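Local coordinates for Lmo1499 protein (Listeria monocytogenes, PDB 4IIW), which probably acts as a peptidoglycan lytic endotransglycosylase, cleaving nascent glycan strands within the chain to end their elongation, at residues V159-D162 and V163-K166; V203-A206 and K207-D210; L223-S226 and S227-E230. One frame throughout, in Å; residues are numbered along the deposited sequence.

The three contacts are local and follow one another along the chain, and their centres form a triangle: 19 Å between interactions 1 and 2, 17 Å between 1 and 3, and 16 Å between 2 and 3. Nearest atoms stay about 7 Å apart for interaction 1 with either of the others and about 5 Å for 2 with 3. Interaction 1 is a 3-10 turn in a loop, interaction 2 the break between helices 190-204 and 209-215, and interaction 3 two turns of helix 219-232. This last helix carries Glu-232, predicted to be important for catalysis, whose side chain is about 6 Å from that of Ile-228; interactions 1 and 2 lie away from it.

Interaction 1: residues V159-D162 and V163-K166; sequences VTND and VLNK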
ATOM      1  N   VAL B 159       5.651  43.674 -46.846  1.00 47.30           N
ATOM      2  CA  VAL B 159       4.287  43.698 -46.300  1.00 46.41           C
ATOM      3  C   VAL B 159       3.655  45.001 -46.733  1.00 47.37           C
ATOM      4  O   VAL B 159       4.035  46.044 -46.245  1.00 49.56           O
ATOM      5  CB  VAL B 159       4.268  43.637 -44.737  1.00 46.16           C
ATOM      6  CG1 VAL B 159       2.847  43.510 -44.228  1.00 43.94           C
ATOM      7  CG2 VAL B 159       5.106  42.478 -44.205  1.00 42.73           C
ATOM      8  N   THR B 160       2.689  44.953 -47.643  1.00 48.57           N
ATOM      9  CA  THR B 160       2.056  46.167 -48.163  1.00 49.99           C
ATOM     10  C   THR B 160       0.590  46.250 -47.767  1.00 52.10           C
ATOM     11  O   THR B 160       0.086  45.381 -47.056  1.00 53.79           O
ATOM     12  CB  THR B 160       2.087  46.145 -49.673  1.00 51.55           C
ATOM     13  OG1 THR B 160       1.188  45.125 -50.149  1.00 53.75           O
ATOM     14  CG2 THR B 160       3.493  45.868 -50.175  1.00 48.94           C
ATOM     15  N   ASN B 161      -0.106  47.282 -48.247  1.00 54.48           N
ATOM     16  CA  ASN B 161      -1.543  47.417 -48.007  1.00 56.46           C
ATOM     17  C   ASN B 161      -2.345  46.183 -48.426  1.00 55.88           C
ATOM     18  O   ASN B 161      -3.487  46.013 -47.995  1.00 57.58           O
ATOM     19  CB  ASN B 161      -2.121  48.668 -48.691  1.00 58.95           C
ATOM     20  CG  ASN B 161      -1.808  49.957 -47.928  1.00 64.30           C
ATOM     21  OD1 ASN B 161      -1.141  49.950 -46.883  1.00 70.45           O
ATOM     22  ND2 ASN B 161      -2.293  51.070 -48.446  1.00 69.12           N
ATOM     23  N   ASP B 162      -1.765  45.329 -49.261  1.00 54.34           N
ATOM     24  CA  ASP B 162      -2.435  44.101 -49.665  1.00 54.64           C
ATOM     25  C   ASP B 162      -2.926  43.286 -48.461  1.00 52.15           C
ATOM     26  O   ASP B 162      -4.008  42.713 -48.510  1.00 53.08           O
ATOM     27  CB  ASP B 162      -1.532  43.248 -50.591  1.00 54.69           C
ATOM     28  CG  ASP B 162      -1.441  43.825 -52.036  1.00 58.49           C
ATOM     29  OD1 ASP B 162      -2.283  44.674 -52.394  1.00 56.24           O
ATOM     30  OD2 ASP B 162      -0.547  43.413 -52.819  1.00 61.64           O
ATOM     31  N   VAL B 163      -2.168  43.286 -47.369  1.00 49.01           N
ATOM     32  CA  VAL B 163      -2.551  42.519 -46.183  1.00 47.87           C
ATOM     33  C   VAL B 163      -3.762  43.066 -45.453  1.00 49.37           C
ATOM     34  O   VAL B 163      -4.340  42.390 -44.622  1.00 50.57           O
ATOM     35  CB  VAL B 163      -1.392  42.406 -45.165  1.00 46.07           C
ATOM     36  CG1 VAL B 163      -0.142  41.850 -45.854  1.00 45.39           C
ATOM     37  CG2 VAL B 163      -1.113  43.752 -44.506  1.00 42.79           C
ATOM     38  N   LEU B 164      -4.155  44.290 -45.743  1.00 52.59           N
ATOM     39  CA  LEU B 164      -5.306  44.868 -45.068  1.00 55.19           C
ATOM     40  C   LEU B 164      -6.593  44.613 -45.836  1.00 58.22           C
ATOM     41  O   LEU B 164      -7.581  45.300 -45.618  1.00 61.04           O
ATOM     42  CB  LEU B 164      -5.117  46.373 -44.869  1.00 56.27           C
ATOM     43  CG  LEU B 164      -3.909  46.842 -44.044  1.00 56.07           C
ATOM     44  CD1 LEU B 164      -3.977  48.361 -43.887  1.00 54.24           C
ATOM     45  CD2 LEU B 164      -3.872  46.163 -42.688  1.00 48.43           C
ATOM     46  N   ASN B 165      -6.610  43.631 -46.730  1.00 58.95           N
ATOM     47  CA  ASN B 165      -7.835  43.385 -47.470  1.00 61.75           C
ATOM     48  C   ASN B 165      -8.903  42.734 -46.589  1.00 63.81           C
ATOM     49  O   ASN B 165      -8.714  41.670 -46.000  1.00 63.70           O
ATOM     50  CB  ASN B 165      -7.602  42.591 -48.757  1.00 61.67           C
ATOM     51  CG  ASN B 165      -8.899  42.317 -49.508  1.00 63.52           C
ATOM     52  OD1 ASN B 165      -9.790  41.641 -48.996  1.00 66.45           O
ATOM     53  ND2 ASN B 165      -8.999  42.817 -50.732  1.00 62.72           N
ATOM     54  N   LYS B 166     -10.031  43.418 -46.536  1.00 67.55           N
ATOM     55  CA  LYS B 166     -11.198  43.040 -45.769  1.00 70.09           C
ATOM     56  C   LYS B 166     -11.484  41.527 -45.695  1.00 68.48           C
ATOM     57  O   LYS B 166     -11.935  41.029 -44.673  1.00 69.49           O
ATOM     58  CB  LYS B 166     -12.400  43.773 -46.382  1.00 74.95           C
ATOM     59  CG  LYS B 166     -12.170  45.318 -46.566  1.00 80.08           C
ATOM     60  CD  LYS B 166     -13.356  46.042 -47.270  1.00 86.39           C
ATOM     61  CE  LYS B 166     -14.609  46.059 -46.418  1.00 90.19           C
ATOM     62  NZ  LYS B 166     -15.741  46.766 -47.093  1.00 96.52           N
TER
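A short 3-10 segment in the loop between helix 145-154 and strand 180-181 brings Thr-160 O to Val-163 N, a bond of 3.1 Å with an N-H...O angle of 163°. The next step repeats it: Leu-164 N donates to Asn-161 O at 2.9 Å. These two successive i to i+3 bonds are the evidence for 3-10 winding. One further i to i+3 bond follows, from Asn-165 N to Asp-162 O at 3.3 Å with a more bent N-H (142°). The start of the segment also fits an ST turn, because Thr-160 OG1 accepts from Asp-162 N at 3.1 Å; chi1 of 70° swings the hydroxyl to where it meets this N-H. Val-163 CG1 comes to 3.8 Å from Val-159 CG1, the two valines crossing at about a right angle. Both valines are buried and also touch Ile-152 of helix 145-154 and Tyr-175, so the turn is pinned to that helix by its apolar side. Leu-164, whose CB lies 3.5 Å from Asn-161 O, reaches Val-148 and Ile-152 on the same helix. Asn-165 turns its OD1 to the backbone N of Ser-167.

Interaction 2: residues V203-A206 and K207-D210; sequences VNIA and KYRD
This is a local turn contact at the break between helix 190-204 and helix 209-215, where the carbonyl of Ile-205 is the main backbone acceptor. Tyr-208 N donates to Ile-205 O at 2.8 Å, with an N-H...O angle of 148° and the donor well above the carbonyl plane. Arg-209 N lies between two carbonyls and makes weak bonds to both, 3.4 Å to Ile-205 O and 3.3 Å to Ala-206 O.

The side chains of Ile-205 and Arg-209 meet beside this turn. CG1 of Ile-205 lies over one face of the guanidinium, offset toward its rim, at 3.9 Å from Arg-209 NH2, and CD1 of Ile-205 is 4.1 Å from Arg-209 CZ. In the arginine, the bend at chi2 (-66°) turns the chain back and lays the guanidinium alongside Ile-205. Tyr-208 packs its ring obliquely against the Ile-205 backbone, CD2 being 3.8 Å from Ile-205 CA, while CG of its neighbour Lys-207 stands 4.0 Å above the centre of one ring face.

Partners beyond the turn fix the polar ends. Arg-209 forms a salt bridge with Asp-202 and bonds Glu-157 O and Thr-158 OG1, whereas Tyr-208 OH bonds Asp-302. Ile-205 and Arg-209 also touch Val-219 of helix 219-232.

The guanidinium thus has an apolar carbon over one face and an acidic, carbonyl and hydroxyl partner at its nitrogens. The salt bridge with Asp-202 probably offsets the positive charge in part, while the bonds to Glu-157 O and Thr-158 OG1 restrict rotation of the group, tying the interhelical turn to the end of helix 190-204 and to the loop containing Glu-157 and Thr-158.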
ATOM      1  N   VAL B 203      14.190  39.568 -45.964  1.00 48.83           N
ATOM      2  CA  VAL B 203      15.553  39.269 -46.366  1.00 50.16           C
ATOM      3  C   VAL B 203      15.643  38.134 -47.363  1.00 53.08           C
ATOM      4  O   VAL B 203      16.398  38.194 -48.326  1.00 56.70           O
ATOM      5  CB  VAL B 203      16.394  38.798 -45.168  1.00 50.16           C
ATOM      6  CG1 VAL B 203      17.774  38.315 -45.638  1.00 45.39           C
ATOM      7  CG2 VAL B 203      16.497  39.904 -44.102  1.00 47.41           C
ATOM      8  N   ASN B 204      14.851  37.103 -47.133  1.00 54.14           N
ATOM      9  CA  ASN B 204      14.966  35.873 -47.898  1.00 55.81           C
ATOM     10  C   ASN B 204      14.240  35.804 -49.211  1.00 57.55           C
ATOM     11  O   ASN B 204      14.431  34.845 -49.952  1.00 61.21           O
ATOM     12  CB  ASN B 204      14.623  34.684 -46.993  1.00 55.22           C
ATOM     13  CG  ASN B 204      15.675  34.482 -45.890  1.00 55.90           C
ATOM     14  OD1 ASN B 204      16.867  34.375 -46.175  1.00 60.06           O
ATOM     15  ND2 ASN B 204      15.239  34.438 -44.644  1.00 49.27           N
ATOM     16  N   ILE B 205      13.414  36.799 -49.511  1.00 57.04           N
ATOM     17  CA  ILE B 205      12.763  36.835 -50.796  1.00 58.16           C
ATOM     18  C   ILE B 205      13.470  37.846 -51.696  1.00 62.03           C
ATOM     19  O   ILE B 205      13.078  38.035 -52.860  1.00 63.83           O
ATOM     20  CB  ILE B 205      11.263  37.179 -50.708  1.00 56.53           C
ATOM     21  CG1 ILE B 205      11.049  38.609 -50.212  1.00 56.08           C
ATOM     22  CG2 ILE B 205      10.539  36.177 -49.836  1.00 53.98           C
ATOM     23  CD1 ILE B 205       9.600  38.992 -50.184  1.00 55.65           C
ATOM     24  N   ALA B 206      14.511  38.490 -51.168  1.00 64.10           N
ATOM     25  CA  ALA B 206      15.286  39.477 -51.932  1.00 66.94           C
ATOM     26  C   ALA B 206      15.751  38.915 -53.275  1.00 69.21           C
ATOM     27  O   ALA B 206      15.786  39.627 -54.272  1.00 71.24           O
ATOM     28  CB  ALA B 206      16.484  39.956 -51.123  1.00 68.26           C
ATOM     29  N   LYS B 207      16.091  37.634 -53.293  1.00 69.97           N
ATOM     30  CA  LYS B 207      16.555  36.978 -54.514  1.00 72.96           C
ATOM     31  C   LYS B 207      15.466  36.811 -55.584  1.00 72.31           C
ATOM     32  O   LYS B 207      15.785  36.652 -56.770  1.00 75.56           O
ATOM     33  CB  LYS B 207      17.184  35.617 -54.186  1.00 74.28           C
ATOM     34  CG  LYS B 207      16.272  34.669 -53.421  1.00 75.96           C
ATOM     35  CD  LYS B 207      16.988  33.385 -53.059  1.00 81.84           C
ATOM     36  CE  LYS B 207      16.165  32.555 -52.080  1.00 83.35           C
ATOM     37  NZ  LYS B 207      16.867  31.299 -51.695  1.00 88.62           N
ATOM     38  N   TYR B 208      14.197  36.854 -55.187  1.00 67.85           N
ATOM     39  CA  TYR B 208      13.107  36.705 -56.143  1.00 66.96           C
ATOM     40  C   TYR B 208      12.586  38.038 -56.676  1.00 66.62           C
ATOM     41  O   TYR B 208      11.770  38.046 -57.603  1.00 65.58           O
ATOM     42  CB  TYR B 208      11.932  35.958 -55.513  1.00 64.95           C
ATOM     43  CG  TYR B 208      12.277  34.610 -54.941  1.00 65.62           C
ATOM     44  CD1 TYR B 208      12.677  33.569 -55.758  1.00 67.81           C
ATOM     45  CD2 TYR B 208      12.178  34.373 -53.574  1.00 65.65           C
ATOM     46  CE1 TYR B 208      12.990  32.328 -55.229  1.00 70.84           C
ATOM     47  CE2 TYR B 208      12.486  33.144 -53.038  1.00 66.37           C
ATOM     48  CZ  TYR B 208      12.886  32.122 -53.866  1.00 70.56           C
ATOM     49  OH  TYR B 208      13.189  30.893 -53.326  1.00 76.73           O
ATOM     50  N   ARG B 209      13.053  39.149 -56.096  1.00 66.98           N
ATOM     51  CA  ARG B 209      12.597  40.502 -56.481  1.00 69.10           C
ATOM     52  C   ARG B 209      12.591  40.736 -57.977  1.00 71.14           C
ATOM     53  O   ARG B 209      11.593  41.170 -58.530  1.00 71.07           O
ATOM     54  CB  ARG B 209      13.480  41.598 -55.877  1.00 70.98           C
ATOM     55  CG  ARG B 209      13.547  41.645 -54.366  1.00 73.53           C
ATOM     56  CD  ARG B 209      12.224  42.018 -53.711  1.00 75.69           C
ATOM     57  NE  ARG B 209      12.393  42.129 -52.260  1.00 75.47           N
ATOM     58  CZ  ARG B 209      11.424  42.427 -51.408  1.00 73.48           C
ATOM     59  NH1 ARG B 209      10.193  42.656 -51.856  1.00 71.57           N
ATOM     60  NH2 ARG B 209      11.693  42.498 -50.104  1.00 74.12           N
ATOM     61  N   ASP B 210      13.722  40.469 -58.621  1.00 73.10           N
ATOM     62  CA  ASP B 210      13.845  40.698 -60.044  1.00 76.31           C
ATOM     63  C   ASP B 210      12.812  39.918 -60.850  1.00 74.83           C
ATOM     64  O   ASP B 210      12.253  40.454 -61.816  1.00 76.18           O
ATOM     65  CB  ASP B 210      15.264  40.378 -60.545  1.00 80.23           C
ATOM     66  CG  ASP B 210      16.319  41.361 -60.024  1.00 85.89           C
ATOM     67  OD1 ASP B 210      16.048  42.095 -59.042  1.00 89.67           O
ATOM     68  OD2 ASP B 210      17.433  41.386 -60.595  1.00 91.69           O
TER

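Interaction 3: residues L223-S226 and S227-E230; sequences LTMS and SIIE
Four consecutive i to i+4 bonds make 223-230 regular alpha-helix, from Ser-227 N to Leu-223 O (3.1 Å) through to Glu-230 N to Ser-226 O (2.8 Å). Across the turn, Ser-227 OG donates to Thr-224 O at 2.6 Å, tilted 22° from the carbonyl plane. With chi1 at 65° the hydroxyl folds back between the serine's own N and carbonyl carbon, toward the preceding turn. Thr-224 O thereby serves two donors, as Ile-228 N also reaches it at 3.1 Å; Ser-227 OG has a further bond to the backbone N of Ile-297. On another flank, the selenium of Met-225, a selenomethionine bent at chi2 (-63°), touches Ile-228 CD1 at 3.8 Å and Ile-229 CG1 at 4.1 Å. Phe-246 of helix 239-251 touches both Met-225 and Ile-228, and Ala-243 touches Ile-229, while Ser-226 faces Met-305 and Ala-308 of helix 302-309. Glu-230 OE1 accepts from Ser-304 OG and Gly-301 N. The arrangement is that of a buried core helix packed between neighbouring helices, here the one that ends at Glu-232, the residue predicted to be important for catalysis in this MltG-family protein.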
ATOM      1  N   LEU B 223       3.221  34.849 -52.324  1.00 50.24           N
ATOM      2  CA  LEU B 223       3.167  34.022 -51.128  1.00 49.84           C
ATOM      3  C   LEU B 223       1.892  33.206 -51.063  1.00 50.59           C
ATOM      4  O   LEU B 223       1.873  32.146 -50.435  1.00 50.90           O
ATOM      5  CB  LEU B 223       3.346  34.869 -49.861  1.00 49.04           C
ATOM      6  CG  LEU B 223       4.717  35.556 -49.787  1.00 45.52           C
ATOM      7  CD1 LEU B 223       4.778  36.492 -48.594  1.00 44.47           C
ATOM      8  CD2 LEU B 223       5.805  34.508 -49.719  1.00 42.15           C
ATOM      9  N   THR B 224       0.834  33.666 -51.726  1.00 51.29           N
ATOM     10  CA  THR B 224      -0.411  32.913 -51.745  1.00 51.10           C
ATOM     11  C   THR B 224      -0.209  31.610 -52.535  1.00 52.42           C
ATOM     12  O   THR B 224      -0.508  30.498 -52.028  1.00 52.47           O
ATOM     13  CB  THR B 224      -1.544  33.742 -52.321  1.00 51.86           C
ATOM     14  OG1 THR B 224      -1.757  34.885 -51.479  1.00 51.87           O
ATOM     15  CG2 THR B 224      -2.822  32.922 -52.394  1.00 51.55           C
HETATM   16  N   MSE B 225       0.305  31.734 -53.764  1.00 52.47           N
HETATM   17  CA  MSE B 225       0.601  30.538 -54.575  1.00 53.50           C
HETATM   18  C   MSE B 225       1.533  29.627 -53.880  1.00 52.49           C
HETATM   19  O   MSE B 225       1.330  28.426 -53.867  1.00 53.47           O
HETATM   20  CB  MSE B 225       1.267  30.858 -55.911  1.00 54.59           C
HETATM   21  CG  MSE B 225       0.396  30.624 -57.069  1.00 57.90           C
HETATM   22 SE   MSE B 225      -0.127  28.759 -57.299  0.78 53.03          SE
HETATM   23  CE  MSE B 225      -1.262  29.213 -58.801  1.00 57.85           C
ATOM     24  N   SER B 226       2.599  30.195 -53.351  1.00 51.90           N
ATOM     25  CA  SER B 226       3.585  29.389 -52.668  1.00 53.56           C
ATOM     26  C   SER B 226       2.912  28.528 -51.614  1.00 53.71           C
ATOM     27  O   SER B 226       3.184  27.341 -51.555  1.00 55.70           O
ATOM     28  CB  SER B 226       4.669  30.265 -52.041  1.00 52.77           C
ATOM     29  OG  SER B 226       5.384  30.943 -53.051  1.00 53.48           O
ATOM     30  N   SER B 227       1.998  29.112 -50.833  1.00 52.34           N
ATOM     31  CA  SER B 227       1.349  28.373 -49.745  1.00 54.30           C
ATOM     32  C   SER B 227       0.435  27.235 -50.202  1.00 56.97           C
ATOM     33  O   SER B 227       0.445  26.151 -49.595  1.00 58.45           O
ATOM     34  CB  SER B 227       0.558  29.303 -48.817  1.00 52.90           C
ATOM     35  OG  SER B 227      -0.518  29.889 -49.503  1.00 53.31           O
ATOM     36  N   ILE B 228      -0.371  27.469 -51.241  1.00 57.15           N
ATOM     37  CA  ILE B 228      -1.259  26.410 -51.704  1.00 57.78           C
ATOM     38  C   ILE B 228      -0.410  25.291 -52.304  1.00 58.46           C
ATOM     39  O   ILE B 228      -0.805  24.115 -52.252  1.00 59.67           O
ATOM     40  CB  ILE B 228      -2.378  26.900 -52.649  1.00 57.38           C
ATOM     41  CG1 ILE B 228      -1.850  27.396 -53.979  1.00 57.65           C
ATOM     42  CG2 ILE B 228      -3.159  28.018 -52.005  1.00 60.04           C
ATOM     43  CD1 ILE B 228      -2.973  27.846 -54.919  1.00 54.80           C
ATOM     44  N   ILE B 229       0.760  25.654 -52.845  1.00 56.69           N
ATOM     45  CA  ILE B 229       1.704  24.661 -53.389  1.00 58.14           C
ATOM     46  C   ILE B 229       2.319  23.886 -52.228  1.00 59.36           C
ATOM     47  O   ILE B 229       2.417  22.659 -52.288  1.00 59.97           O
ATOM     48  CB  ILE B 229       2.850  25.289 -54.249  1.00 57.65           C
ATOM     49  CG1 ILE B 229       2.303  25.972 -55.507  1.00 58.40           C
ATOM     50  CG2 ILE B 229       3.832  24.234 -54.700  1.00 56.49           C
ATOM     51  CD1 ILE B 229       3.366  26.765 -56.296  1.00 56.88           C
ATOM     52  N   GLU B 230       2.714  24.606 -51.172  1.00 58.73           N
ATOM     53  CA  GLU B 230       3.326  23.982 -49.983  1.00 61.62           C
ATOM     54  C   GLU B 230       2.428  22.912 -49.342  1.00 64.22           C
ATOM     55  O   GLU B 230       2.857  21.780 -49.164  1.00 66.19           O
ATOM     56  CB  GLU B 230       3.681  25.029 -48.926  1.00 59.79           C
ATOM     57  CG  GLU B 230       4.476  24.480 -47.723  1.00 60.87           C
ATOM     58  CD  GLU B 230       5.948  24.228 -48.035  1.00 64.76           C
ATOM     59  OE1 GLU B 230       6.479  24.888 -48.947  1.00 62.63           O
ATOM     60  OE2 GLU B 230       6.590  23.390 -47.346  1.00 68.40           O
TER